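Local coordinates for protein predicted acetamidase/formamidase (Thermoanaerobacter tengcongensis, PDB 3TKK) that probably hydrolyses carbon-nitrogen bonds of linear amides such as formamide or acetamide and binds zinc and calcium ions, at residues A187-G190 and D191-G195; V221-A225 and E226-T230; L237-A240 and V241-V245; S276-D280 and P281-A285. All coordinates share one frame; numbering follows the deposited sequence.

Contact 1: residues A187-G190 and D191-G195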
ATOM      1  N   ALA A 187      17.463   7.637  -5.921  1.00 19.51           N
ATOM      2  CA  ALA A 187      16.973   8.998  -6.168  1.00 20.26           C
ATOM      3  C   ALA A 187      15.413   9.074  -6.258  1.00 19.98           C
ATOM      4  O   ALA A 187      14.812  10.167  -6.165  1.00 22.05           O
ATOM      5  CB  ALA A 187      17.538   9.441  -7.519  1.00 23.55           C
ATOM      6  N   LEU A 188      14.790   7.947  -6.508  1.00 19.27           N
ATOM      7  CA  LEU A 188      13.352   7.765  -6.748  1.00 19.00           C
ATOM      8  C   LEU A 188      13.029   6.271  -6.760  1.00 18.19           C
ATOM      9  O   LEU A 188      13.724   5.562  -7.380  1.00 18.22           O
ATOM     10  CB  LEU A 188      12.972   8.225  -8.128  1.00 19.75           C
ATOM     11  CG  LEU A 188      11.448   8.456  -8.349  1.00 21.81           C
ATOM     12  CD1 LEU A 188      10.722   9.252  -7.223  1.00 19.81           C
ATOM     13  CD2 LEU A 188      11.243   9.060  -9.811  1.00 20.80           C
ATOM     14  N   MET A 189      11.899   5.891  -6.176  1.00 17.67           N
ATOM     15  CA  MET A 189      11.443   4.479  -6.266  1.00 17.09           C
ATOM     16  C   MET A 189       9.952   4.529  -5.876  1.00 16.89           C
ATOM     17  O   MET A 189       9.547   5.309  -4.994  1.00 16.96           O
ATOM     18  CB  MET A 189      12.231   3.581  -5.234  1.00 16.58           C
ATOM     19  CG  MET A 189      11.879   2.019  -5.401  1.00 16.21           C
ATOM     20  SD  MET A 189      12.380   1.151  -3.909  1.00 17.80           S
ATOM     21  CE  MET A 189      10.993   1.620  -2.896  1.00 15.53           C
ATOM     22  N   GLY A 190       9.123   3.700  -6.492  1.00 18.11           N
ATOM     23  CA  GLY A 190       7.789   3.524  -6.052  1.00 16.58           C
ATOM     24  C   GLY A 190       7.567   2.333  -5.179  1.00 16.05           C
ATOM     25  O   GLY A 190       8.244   1.257  -5.281  1.00 16.12           O
ATOM     26  N   ASP A 191       6.482   2.389  -4.438  1.00 15.99           N
ATOM     27  CA  ASP A 191       6.232   1.325  -3.472  1.00 15.66           C
ATOM     28  C   ASP A 191       6.051   0.052  -4.285  1.00 15.62           C
ATOM     29  O   ASP A 191       5.397   0.025  -5.411  1.00 15.86           O
ATOM     30  CB  ASP A 191       4.863   1.463  -2.694  1.00 15.80           C
ATOM     31  CG  ASP A 191       4.995   2.348  -1.401  1.00 16.07           C
ATOM     32  OD1 ASP A 191       6.135   2.546  -0.880  1.00 17.22           O
ATOM     33  OD2 ASP A 191       3.982   2.868  -0.918  1.00 19.14           O
ATOM     34  N   GLY A 192       6.625  -1.003  -3.736  1.00 15.44           N
ATOM     35  CA  GLY A 192       6.588  -2.330  -4.483  1.00 15.58           C
ATOM     36  C   GLY A 192       7.890  -2.578  -5.335  1.00 15.72           C
ATOM     37  O   GLY A 192       8.368  -3.745  -5.515  1.00 15.92           O
ATOM     38  N   GLU A 193       8.433  -1.513  -5.852  1.00 15.79           N
ATOM     39  CA  GLU A 193       9.757  -1.580  -6.583  1.00 16.06           C
ATOM     40  C   GLU A 193       9.651  -2.608  -7.708  1.00 16.48           C
ATOM     41  O   GLU A 193      10.566  -3.514  -7.839  1.00 16.75           O
ATOM     42  CB  GLU A 193      10.949  -1.948  -5.630  1.00 15.91           C
ATOM     43  CG  GLU A 193      12.363  -1.683  -6.362  1.00 16.30           C
ATOM     44  CD  GLU A 193      13.476  -1.899  -5.342  1.00 20.71           C
ATOM     45  OE1 GLU A 193      13.191  -2.732  -4.401  1.00 15.98           O
ATOM     46  OE2 GLU A 193      14.566  -1.246  -5.462  1.00 18.05           O
ATOM     47  N   VAL A 194       8.576  -2.528  -8.534  1.00 16.69           N
ATOM     48  CA  VAL A 194       8.141  -3.836  -9.221  1.00 17.09           C
ATOM     49  C   VAL A 194       8.989  -4.189 -10.441  1.00 17.76           C
ATOM     50  O   VAL A 194       8.884  -5.317 -10.992  1.00 18.82           O
ATOM     51  CB  VAL A 194       6.590  -3.770  -9.630  1.00 17.18           C
ATOM     52  CG1 VAL A 194       5.616  -3.581  -8.398  1.00 16.71           C
ATOM     53  CG2 VAL A 194       6.302  -2.597 -10.687  1.00 17.48           C
ATOM     54  N   GLY A 195       9.823  -3.265 -10.894  1.00 17.93           N
ATOM     55  CA  GLY A 195      10.748  -3.581 -12.012  1.00 23.25           C
ATOM     56  C   GLY A 195      12.028  -4.282 -11.503  1.00 21.09           C
ATOM     57  O   GLY A 195      12.847  -4.716 -12.271  1.00 21.13           O
TER
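Gly190 and Glu193 close a type II beta turn, in which the amide of Glu193 donates to the carbonyl oxygen of Gly190 (N to O 2.8 Å) from a position tilted out of the carbonyl plane. Gly192, at the third position with phi 95°, suits this turn because any CB there would jam against the carbonyl oxygen of Asp191. Beside the turn the side chains of Met189 and Glu193 cross at about a right angle. In Met189, CG anti to the backbone N (chi1 -174°) and an extended chi2 carry SD over the flat face of the Glu193 carboxylate, 3.5 Å from CD and 3.6 Å from OE2. One atom back along the chain, Met189 CG lies 3.9 Å from Glu193 CG. Asp191 points away from segment 187-190 and is buried, its carboxylate forming a salt bridge with Arg286 and a hydrogen bond with Thr161, while its amide donates to Asn272 of the second subunit. The nearest atoms of the Glu193 side chain lie about 4 Å from the zinc and calcium ions, and Glu193 is a zinc ligand in a structure of this protein. The thioether packs on one carboxylate face by dispersion, without a hydrogen bond, beside the metal site.

Contact 2: residues V221-A225 and E226-T230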
ATOM      1  N   VAL A 221      10.567   0.379  12.940  1.00 18.98           N
ATOM      2  CA  VAL A 221       9.437   1.303  12.827  1.00 19.21           C
ATOM      3  C   VAL A 221       9.941   2.617  12.186  1.00 18.98           C
ATOM      4  O   VAL A 221      11.098   2.990  12.391  1.00 21.93           O
ATOM      5  CB  VAL A 221       8.924   1.685  14.256  1.00 20.30           C
ATOM      6  CG1 VAL A 221       7.923   2.982  14.167  1.00 20.77           C
ATOM      7  CG2 VAL A 221       8.246   0.490  14.919  1.00 21.39           C
ATOM      8  N   VAL A 222       9.158   3.239  11.324  1.00 18.81           N
ATOM      9  CA  VAL A 222       9.605   4.531  10.718  1.00 18.81           C
ATOM     10  C   VAL A 222       8.629   5.542  11.097  1.00 19.65           C
ATOM     11  O   VAL A 222       7.363   5.312  11.084  1.00 19.83           O
ATOM     12  CB  VAL A 222       9.862   4.504   9.146  1.00 18.03           C
ATOM     13  CG1 VAL A 222       8.719   3.873   8.449  1.00 21.36           C
ATOM     14  CG2 VAL A 222      10.062   6.055   8.646  1.00 18.42           C
ATOM     15  N   LYS A 223       9.129   6.725  11.457  1.00 21.09           N
ATOM     16  CA  LYS A 223       8.165   7.762  11.802  1.00 21.21           C
ATOM     17  C   LYS A 223       8.526   8.955  10.934  1.00 25.22           C
ATOM     18  O   LYS A 223       9.694   9.304  10.853  1.00 23.96           O
ATOM     19  CB  LYS A 223       8.329   8.165  13.261  1.00 22.28           C
ATOM     20  CG  LYS A 223       7.472   9.461  13.650  1.00 24.30           C
ATOM     21  CD  LYS A 223       7.634   9.822  15.158  1.00 29.84           C
ATOM     22  CE  LYS A 223       6.972  11.214  15.498  1.00 34.46           C
ATOM     23  NZ  LYS A 223       7.445  11.546  16.860  1.00 38.82           N
ATOM     24  N   THR A 224       7.542   9.573  10.282  1.00 22.74           N
ATOM     25  CA  THR A 224       7.827  10.663   9.409  1.00 22.02           C
ATOM     26  C   THR A 224       7.138  11.770  10.114  1.00 25.89           C
ATOM     27  O   THR A 224       6.650  11.623  11.255  1.00 31.21           O
ATOM     28  CB  THR A 224       7.211  10.482   7.976  1.00 21.42           C
ATOM     29  OG1 THR A 224       5.780  10.540   8.131  1.00 24.05           O
ATOM     30  CG2 THR A 224       7.593   9.021   7.338  1.00 20.04           C
ATOM     31  N   ALA A 225       7.131  12.916   9.469  1.00 25.19           N
ATOM     32  CA  ALA A 225       6.364  14.062  10.026  1.00 28.74           C
ATOM     33  C   ALA A 225       4.863  13.795  10.227  1.00 27.09           C
ATOM     34  O   ALA A 225       4.215  14.402  11.149  1.00 30.53           O
ATOM     35  CB  ALA A 225       6.524  15.231   9.114  1.00 26.47           C
ATOM     36  N   GLU A 226       4.341  12.878   9.445  1.00 27.64           N
ATOM     37  CA  GLU A 226       2.890  12.592   9.359  1.00 29.29           C
ATOM     38  C   GLU A 226       2.402  11.237   9.909  1.00 26.93           C
ATOM     39  O   GLU A 226       1.373  11.194  10.567  1.00 28.41           O
ATOM     40  CB  GLU A 226       2.440  12.884   7.920  1.00 32.25           C
ATOM     41  CG  GLU A 226       2.900  14.355   7.430  1.00 38.82           C
ATOM     42  CD  GLU A 226       2.322  15.509   8.249  1.00 48.75           C
ATOM     43  OE1 GLU A 226       1.199  15.333   8.768  1.00 51.68           O
ATOM     44  OE2 GLU A 226       2.921  16.661   8.355  1.00 50.66           O
ATOM     45  N   VAL A 227       3.212  10.169   9.797  1.00 23.39           N
ATOM     46  CA  VAL A 227       2.731   8.835  10.105  1.00 24.21           C
ATOM     47  C   VAL A 227       3.856   8.100  10.770  1.00 24.57           C
ATOM     48  O   VAL A 227       5.089   8.541  10.732  1.00 22.03           O
ATOM     49  CB  VAL A 227       2.375   8.052   8.816  1.00 21.77           C
ATOM     50  CG1 VAL A 227       1.196   8.731   8.077  1.00 25.05           C
ATOM     51  CG2 VAL A 227       3.610   7.957   7.937  1.00 24.24           C
ATOM     52  N   THR A 228       3.438   6.999  11.391  1.00 22.21           N
ATOM     53  CA  THR A 228       4.338   6.146  12.097  1.00 21.78           C
ATOM     54  C   THR A 228       3.994   4.774  11.607  1.00 20.99           C
ATOM     55  O   THR A 228       2.811   4.404  11.615  1.00 21.33           O
ATOM     56  CB  THR A 228       4.102   6.197  13.670  1.00 22.95           C
ATOM     57  OG1 THR A 228       4.586   7.455  14.138  1.00 24.86           O
ATOM     58  CG2 THR A 228       5.060   5.155  14.375  1.00 22.60           C
ATOM     59  N   ALA A 229       4.959   3.995  11.109  1.00 20.06           N
ATOM     60  CA  ALA A 229       4.498   2.747  10.479  1.00 20.71           C
ATOM     61  C   ALA A 229       5.391   1.632  10.933  1.00 19.19           C
ATOM     62  O   ALA A 229       6.588   1.856  10.915  1.00 18.87           O
ATOM     63  CB  ALA A 229       4.702   2.880   8.950  1.00 19.83           C
ATOM     64  N   THR A 230       4.855   0.445  11.279  1.00 19.38           N
ATOM     65  CA  THR A 230       5.726  -0.621  11.688  1.00 19.28           C
ATOM     66  C   THR A 230       6.110  -1.184  10.379  1.00 19.22           C
ATOM     67  O   THR A 230       5.275  -1.049   9.408  1.00 18.14           O
ATOM     68  CB  THR A 230       4.899  -1.664  12.524  1.00 20.06           C
ATOM     69  OG1 THR A 230       3.576  -1.816  11.913  1.00 20.13           O
ATOM     70  CG2 THR A 230       4.592  -1.084  14.004  1.00 21.18           C
TER
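Thr224 and Val227 stand at the end of an antiparallel hairpin, and the threonine side chain organises the turn between them. Its CB lies 4.0 Å from the carbonyl oxygen of Val227. From there OG1 takes the position between the backbone N and the carbonyl carbon (chi1 67°), which turns it into the loop, and it accepts two backbone hydrogens: Glu226 N at 3.0 Å and Val227 N at 3.1 Å from Thr224 OG1. The first of these bonds defines an ST turn. The other branch, CG2, runs alongside Val227, its methyl 4.2 Å from Val227 CG2, both side chains pointing the same way. Thr224 N in turn gives a nearly straight bond to Val227 O (2.7 Å), so side chain and backbone of Thr224 together hold the Glu226-Val227 side of the turn. A valine here has no hydroxyl to accept from the Glu226 and Val227 amides, and the turn would probably be freer to open. Farther along, Val222 and Ala229 form a hydrogen-bonded pair through both of their backbone bonds, whereas Val221 lies on the face that holds Thr228, its CG1 3.6 Å from Thr228 CG2. Lys223 runs extended past Thr228, whose OG1 is hydrogen-bonded to Asn291. In the large mixed sheet, strand 221-223 lies between strands 168-172 and 227-234; the latter is flanked by strand 283-290, and Thr230 packs on Met248 and Leu251 of helix 237-255.

Contact 3: residues L237-A240 and V241-V245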
ATOM      1  N   LEU A 237       3.894 -11.315   1.121  1.00 19.04           N
ATOM      2  CA  LEU A 237       3.307 -10.051   1.501  1.00 23.01           C
ATOM      3  C   LEU A 237       2.189 -10.205   2.521  1.00 21.22           C
ATOM      4  O   LEU A 237       2.097  -9.398   3.437  1.00 18.81           O
ATOM      5  CB  LEU A 237       2.673  -9.450   0.242  1.00 25.86           C
ATOM      6  CG  LEU A 237       2.771  -7.999  -0.020  1.00 27.73           C
ATOM      7  CD1 LEU A 237       4.095  -7.236   0.404  1.00 28.27           C
ATOM      8  CD2 LEU A 237       2.461  -7.648  -1.489  1.00 26.15           C
ATOM      9  N   ASP A 238       1.464 -11.336   2.431  1.00 19.84           N
ATOM     10  CA  ASP A 238       0.333 -11.627   3.309  1.00 24.23           C
ATOM     11  C   ASP A 238       0.914 -11.748   4.754  1.00 26.37           C
ATOM     12  O   ASP A 238       0.438 -11.076   5.649  1.00 24.98           O
ATOM     13  CB  ASP A 238      -0.294 -12.987   3.012  1.00 25.24           C
ATOM     14  CG  ASP A 238      -1.168 -13.017   1.753  1.00 30.63           C
ATOM     15  OD1 ASP A 238      -1.845 -12.087   1.450  1.00 27.75           O
ATOM     16  OD2 ASP A 238      -1.278 -14.065   1.109  1.00 35.30           O
ATOM     17  N   LYS A 239       1.941 -12.589   4.967  1.00 25.52           N
ATOM     18  CA  LYS A 239       2.540 -12.701   6.276  1.00 22.65           C
ATOM     19  C   LYS A 239       3.159 -11.312   6.623  1.00 21.98           C
ATOM     20  O   LYS A 239       3.135 -10.849   7.775  1.00 20.93           O
ATOM     21  CB  LYS A 239       3.651 -13.729   6.195  1.00 29.40           C
ATOM     22  CG  LYS A 239       3.737 -14.657   7.356  1.00 38.43           C
ATOM     23  CD  LYS A 239       5.084 -15.334   7.504  1.00 40.08           C
ATOM     24  CE  LYS A 239       4.935 -16.895   7.864  1.00 42.18           C
ATOM     25  NZ  LYS A 239       6.120 -17.379   8.677  1.00 42.83           N
ATOM     26  N   ALA A 240       3.825 -10.672   5.666  1.00 19.78           N
ATOM     27  CA  ALA A 240       4.537  -9.558   6.163  1.00 19.81           C
ATOM     28  C   ALA A 240       3.493  -8.615   6.723  1.00 19.16           C
ATOM     29  O   ALA A 240       3.731  -7.932   7.727  1.00 20.82           O
ATOM     30  CB  ALA A 240       5.525  -8.843   5.093  1.00 18.23           C
ATOM     31  N   VAL A 241       2.375  -8.483   6.048  1.00 19.14           N
ATOM     32  CA  VAL A 241       1.379  -7.487   6.518  1.00 19.24           C
ATOM     33  C   VAL A 241       0.849  -7.903   7.914  1.00 20.94           C
ATOM     34  O   VAL A 241       0.708  -7.082   8.875  1.00 20.47           O
ATOM     35  CB  VAL A 241       0.168  -7.463   5.540  1.00 19.26           C
ATOM     36  CG1 VAL A 241      -1.103  -6.909   6.266  1.00 19.88           C
ATOM     37  CG2 VAL A 241       0.468  -6.652   4.252  1.00 18.40           C
ATOM     38  N   GLU A 242       0.623  -9.217   8.054  1.00 20.99           N
ATOM     39  CA  GLU A 242       0.149  -9.722   9.323  1.00 24.01           C
ATOM     40  C   GLU A 242       1.144  -9.411  10.490  1.00 25.72           C
ATOM     41  O   GLU A 242       0.724  -9.054  11.596  1.00 26.77           O
ATOM     42  CB  GLU A 242      -0.084 -11.275   9.262  1.00 28.92           C
ATOM     43  CG  GLU A 242       0.063 -11.855  10.618  1.00 39.36           C
ATOM     44  CD  GLU A 242       0.429 -13.401  10.733  1.00 46.70           C
ATOM     45  OE1 GLU A 242      -0.421 -14.208  10.315  1.00 45.64           O
ATOM     46  OE2 GLU A 242       1.568 -13.738  11.288  1.00 50.65           O
ATOM     47  N   ILE A 243       2.456  -9.551  10.241  1.00 21.96           N
ATOM     48  CA  ILE A 243       3.412  -9.277  11.264  1.00 21.84           C
ATOM     49  C   ILE A 243       3.346  -7.773  11.560  1.00 21.34           C
ATOM     50  O   ILE A 243       3.274  -7.388  12.752  1.00 24.74           O
ATOM     51  CB  ILE A 243       4.862  -9.632  10.811  1.00 21.32           C
ATOM     52  CG1 ILE A 243       4.986 -11.237  10.763  1.00 22.23           C
ATOM     53  CG2 ILE A 243       5.890  -9.007  11.843  1.00 21.34           C
ATOM     54  CD1 ILE A 243       6.154 -11.693   9.730  1.00 21.71           C
ATOM     55  N   ALA A 244       3.444  -6.951  10.550  1.00 20.37           N
ATOM     56  CA  ALA A 244       3.357  -5.479  10.771  1.00 21.05           C
ATOM     57  C   ALA A 244       2.177  -5.058  11.625  1.00 20.92           C
ATOM     58  O   ALA A 244       2.368  -4.253  12.516  1.00 23.39           O
ATOM     59  CB  ALA A 244       3.416  -4.625   9.489  1.00 19.11           C
ATOM     60  N   VAL A 245       1.000  -5.555  11.323  1.00 21.33           N
ATOM     61  CA  VAL A 245      -0.199  -5.226  12.099  1.00 22.32           C
ATOM     62  C   VAL A 245      -0.102  -5.689  13.520  1.00 23.60           C
ATOM     63  O   VAL A 245      -0.407  -4.935  14.425  1.00 24.12           O
ATOM     64  CB  VAL A 245      -1.462  -5.854  11.384  1.00 23.31           C
ATOM     65  CG1 VAL A 245      -2.814  -5.652  12.113  1.00 23.81           C
ATOM     66  CG2 VAL A 245      -1.570  -5.226  10.064  1.00 21.65           C
TER
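Val241, Ala240 and Lys239 carry most of this contact, one turn into the next at the start of helix 237-255. Val241 donates its amide to Leu237 O (2.8 Å), and with CG1 anti to N (chi1 157°) its other methyl, CG2, swings beside the backbone and lies 3.3 Å from that same Leu237 oxygen. Ala240 accepts from Ala244 N at 3.0 Å to its O, the bond almost straight at hydrogen (176°), and the small Ala244 CB sits 3.8 Å from Ala240 O. Lys239 O takes the amide of Ile243, and the Ile243 branch leans over the oxygen as well, CG1 coming to 3.5 Å from Lys239 O; the two side chains come no nearer than 4.4 Å, between Lys239 CD and Ile243 CD1. Ala240 and Val241 turn to Ala285 of strand 283-290, and Val241 also meets Ile275 of the second subunit. At this interface the carboxylate of Asp238 accepts from Leu237 N of that subunit. The chemistry is that of a regular alpha helix: successive i to i+4 backbone bonds satisfy the carbonyls, aliphatic carbons shield several of these oxygens, and no side-chain hydrogen bond or salt bridge joins the two segments.

Contact 4: residues S276-D280 and P281-A285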
ATOM      1  N   SER A 276       6.061  -2.112   0.724  1.00 15.43           N
ATOM      2  CA  SER A 276       7.418  -1.542   0.457  1.00 15.23           C
ATOM      3  C   SER A 276       8.025  -2.124  -0.728  1.00 15.18           C
ATOM      4  O   SER A 276       8.279  -1.359  -1.610  1.00 15.16           O
ATOM      5  CB  SER A 276       8.352  -1.557   1.653  1.00 15.24           C
ATOM      6  OG  SER A 276       7.874  -0.676   2.765  1.00 15.43           O
ATOM      7  N   GLN A 277       8.186  -3.526  -0.783  1.00 15.32           N
ATOM      8  CA  GLN A 277       8.753  -4.074  -1.971  1.00 15.45           C
ATOM      9  C   GLN A 277       8.317  -5.473  -2.066  1.00 15.80           C
ATOM     10  O   GLN A 277       8.137  -6.172  -1.012  1.00 15.97           O
ATOM     11  CB  GLN A 277      10.339  -4.038  -2.020  1.00 15.49           C
ATOM     12  CG  GLN A 277      11.094  -4.615  -0.833  1.00 15.58           C
ATOM     13  CD  GLN A 277      11.145  -6.127  -0.903  1.00 16.03           C
ATOM     14  OE1 GLN A 277      11.098  -6.677  -2.043  1.00 16.62           O
ATOM     15  NE2 GLN A 277      11.520  -6.767   0.227  1.00 16.26           N
ATOM     16  N   VAL A 278       8.120  -5.911  -3.339  1.00 17.38           N
ATOM     17  CA  VAL A 278       7.758  -7.343  -3.561  1.00 16.59           C
ATOM     18  C   VAL A 278       8.748  -8.087  -4.377  1.00 20.59           C
ATOM     19  O   VAL A 278       8.457  -9.137  -4.868  1.00 21.68           O
ATOM     20  CB  VAL A 278       6.401  -7.422  -4.296  1.00 20.47           C
ATOM     21  CG1 VAL A 278       5.354  -6.699  -3.419  1.00 21.47           C
ATOM     22  CG2 VAL A 278       6.467  -6.593  -5.659  1.00 16.68           C
ATOM     23  N   VAL A 279       9.984  -7.635  -4.444  1.00 19.11           N
ATOM     24  CA  VAL A 279      10.774  -8.280  -5.456  1.00 22.10           C
ATOM     25  C   VAL A 279      12.067  -8.844  -4.733  1.00 25.98           C
ATOM     26  O   VAL A 279      12.908  -9.407  -5.390  1.00 28.93           O
ATOM     27  CB  VAL A 279      11.262  -7.140  -6.509  1.00 24.94           C
ATOM     28  CG1 VAL A 279      10.062  -6.475  -7.292  1.00 17.26           C
ATOM     29  CG2 VAL A 279      12.078  -6.095  -5.891  1.00 20.73           C
ATOM     30  N   ASP A 280      12.306  -8.527  -3.437  1.00 25.55           N
ATOM     31  CA  ASP A 280      13.559  -8.937  -2.806  1.00 24.53           C
ATOM     32  C   ASP A 280      13.343 -10.372  -2.280  1.00 25.53           C
ATOM     33  O   ASP A 280      12.260 -11.002  -2.459  1.00 26.52           O
ATOM     34  CB  ASP A 280      14.069  -7.950  -1.675  1.00 26.01           C
ATOM     35  CG  ASP A 280      14.331  -6.468  -2.197  1.00 27.75           C
ATOM     36  OD1 ASP A 280      14.798  -6.361  -3.342  1.00 29.86           O
ATOM     37  OD2 ASP A 280      14.116  -5.432  -1.472  1.00 20.79           O
ATOM     38  N   PRO A 281      14.400 -10.970  -1.696  1.00 29.63           N
ATOM     39  CA  PRO A 281      14.248 -12.383  -1.338  1.00 28.04           C
ATOM     40  C   PRO A 281      13.080 -12.561  -0.317  1.00 26.27           C
ATOM     41  O   PRO A 281      12.443 -13.562  -0.250  1.00 24.92           O
ATOM     42  CB  PRO A 281      15.601 -12.704  -0.654  1.00 32.11           C
ATOM     43  CG  PRO A 281      16.649 -11.747  -1.356  1.00 32.78           C
ATOM     44  CD  PRO A 281      15.773 -10.437  -1.510  1.00 32.03           C
ATOM     45  N   LEU A 282      12.810 -11.554   0.497  1.00 22.12           N
ATOM     46  CA  LEU A 282      11.588 -11.510   1.241  1.00 19.50           C
ATOM     47  C   LEU A 282      10.911 -10.233   0.803  1.00 21.65           C
ATOM     48  O   LEU A 282      11.648  -9.246   0.366  1.00 20.26           O
ATOM     49  CB  LEU A 282      11.970 -11.429   2.703  1.00 21.89           C
ATOM     50  CG  LEU A 282      12.816 -12.482   3.408  1.00 22.80           C
ATOM     51  CD1 LEU A 282      12.984 -12.217   5.013  1.00 21.52           C
ATOM     52  CD2 LEU A 282      12.305 -13.986   3.164  1.00 26.44           C
ATOM     53  N   LYS A 283       9.572 -10.165   0.946  1.00 17.87           N
ATOM     54  CA  LYS A 283       8.737  -8.876   0.654  1.00 17.14           C
ATOM     55  C   LYS A 283       8.591  -8.142   1.942  1.00 17.44           C
ATOM     56  O   LYS A 283       8.723  -8.743   3.007  1.00 22.19           O
ATOM     57  CB  LYS A 283       7.334  -9.315   0.156  1.00 22.32           C
ATOM     58  CG  LYS A 283       7.569 -10.570  -0.912  1.00 27.43           C
ATOM     59  CD  LYS A 283       6.306 -10.705  -1.670  1.00 34.27           C
ATOM     60  CE  LYS A 283       6.367 -11.662  -2.932  1.00 37.71           C
ATOM     61  NZ  LYS A 283       7.693 -12.185  -2.916  1.00 30.51           N
ATOM     62  N   THR A 284       8.520  -6.831   1.812  1.00 20.50           N
ATOM     63  CA  THR A 284       8.477  -6.007   2.938  1.00 18.23           C
ATOM     64  C   THR A 284       7.135  -5.198   2.805  1.00 16.12           C
ATOM     65  O   THR A 284       6.771  -4.621   1.750  1.00 16.78           O
ATOM     66  CB  THR A 284       9.641  -5.060   2.932  1.00 16.03           C
ATOM     67  OG1 THR A 284      10.867  -5.785   3.041  1.00 16.08           O
ATOM     68  CG2 THR A 284       9.537  -4.114   4.111  1.00 15.85           C
ATOM     69  N   ALA A 285       6.422  -5.111   3.933  1.00 16.60           N
ATOM     70  CA  ALA A 285       5.216  -4.380   4.030  1.00 16.43           C
ATOM     71  C   ALA A 285       5.254  -3.535   5.229  1.00 17.72           C
ATOM     72  O   ALA A 285       6.172  -3.645   6.067  1.00 17.88           O
ATOM     73  CB  ALA A 285       3.969  -5.390   4.208  1.00 16.99           C
TER
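Gln277 reaches Thr284 and Leu282 by a doubled-back path: CG is held between the backbone N and the carbonyl carbon (chi1 52°), and the chain bends again at chi2 (79°), curling the amide over the loop that joins the two strands. NE2 then donates twice across the hairpin, to Leu282 O at a very short 2.5 Å and to Thr284 OG1 at 3.1 Å, the hydroxyl lying 20° out of the amide plane of Gln277. That hydroxyl is also hydrogen-bonded to Ser233. On the other side of the amide, Gln277 OE1 accepts from Val279 N (2.8 Å) and Asp280 N (2.6 Å), which reach it from opposite faces of its plane. Four bonds, the shortest of them of uncertain length, hold the amide and fix its rotation. A leucine in its place has neither the acceptor for Val279 N and Asp280 N nor the donor for Leu282 O, and the loop would probably be freer to shift. The backbone pairing at Ser276 and Gln277 is irregular: Thr284 O receives both Ser276 N (2.8 Å) and Gln277 N (3.1 Å), while Thr284 N returns a bond to Gln277 O. Ser276 CB packs on Thr284 CG2, and Ser276 OG is hydrogen-bonded to Thr160 and Arg286. Lys283 lays its aliphatic chain along Val278. The Asp280 side chain lies about 4 Å from the bound calcium, next to the calcium ligands Asn157 and Asp159. Two residues facing one make this a classic beta bulge, at the turn end of the hairpin of strands 272-277 and 283-290, beside the calcium site.

Contacts 1 and 4 line the metal region together: Gly192 N lies 2.7 Å from Ser276 O and Gly192 O lies 3.1 Å from Val278 N, so the turn of contact 1 is bonded to the hairpin of contact 4, and both approach the bound calcium. Contact 3 backs this hairpin from the helix, with Leu237 CD2 3.6 Å from Val278 CG1. The centre of contact 2 lies about 19 Å from those of contacts 1 and 4, but it shares the large sheet with contact 4 through neighbouring strands 227-234 and 283-290, and Thr230 OG1 bonds to Ala244 O of contact 3 (2.8 Å). Contacts 1 and 3 reach the second subunit, and contact 4 touches it through Lys283.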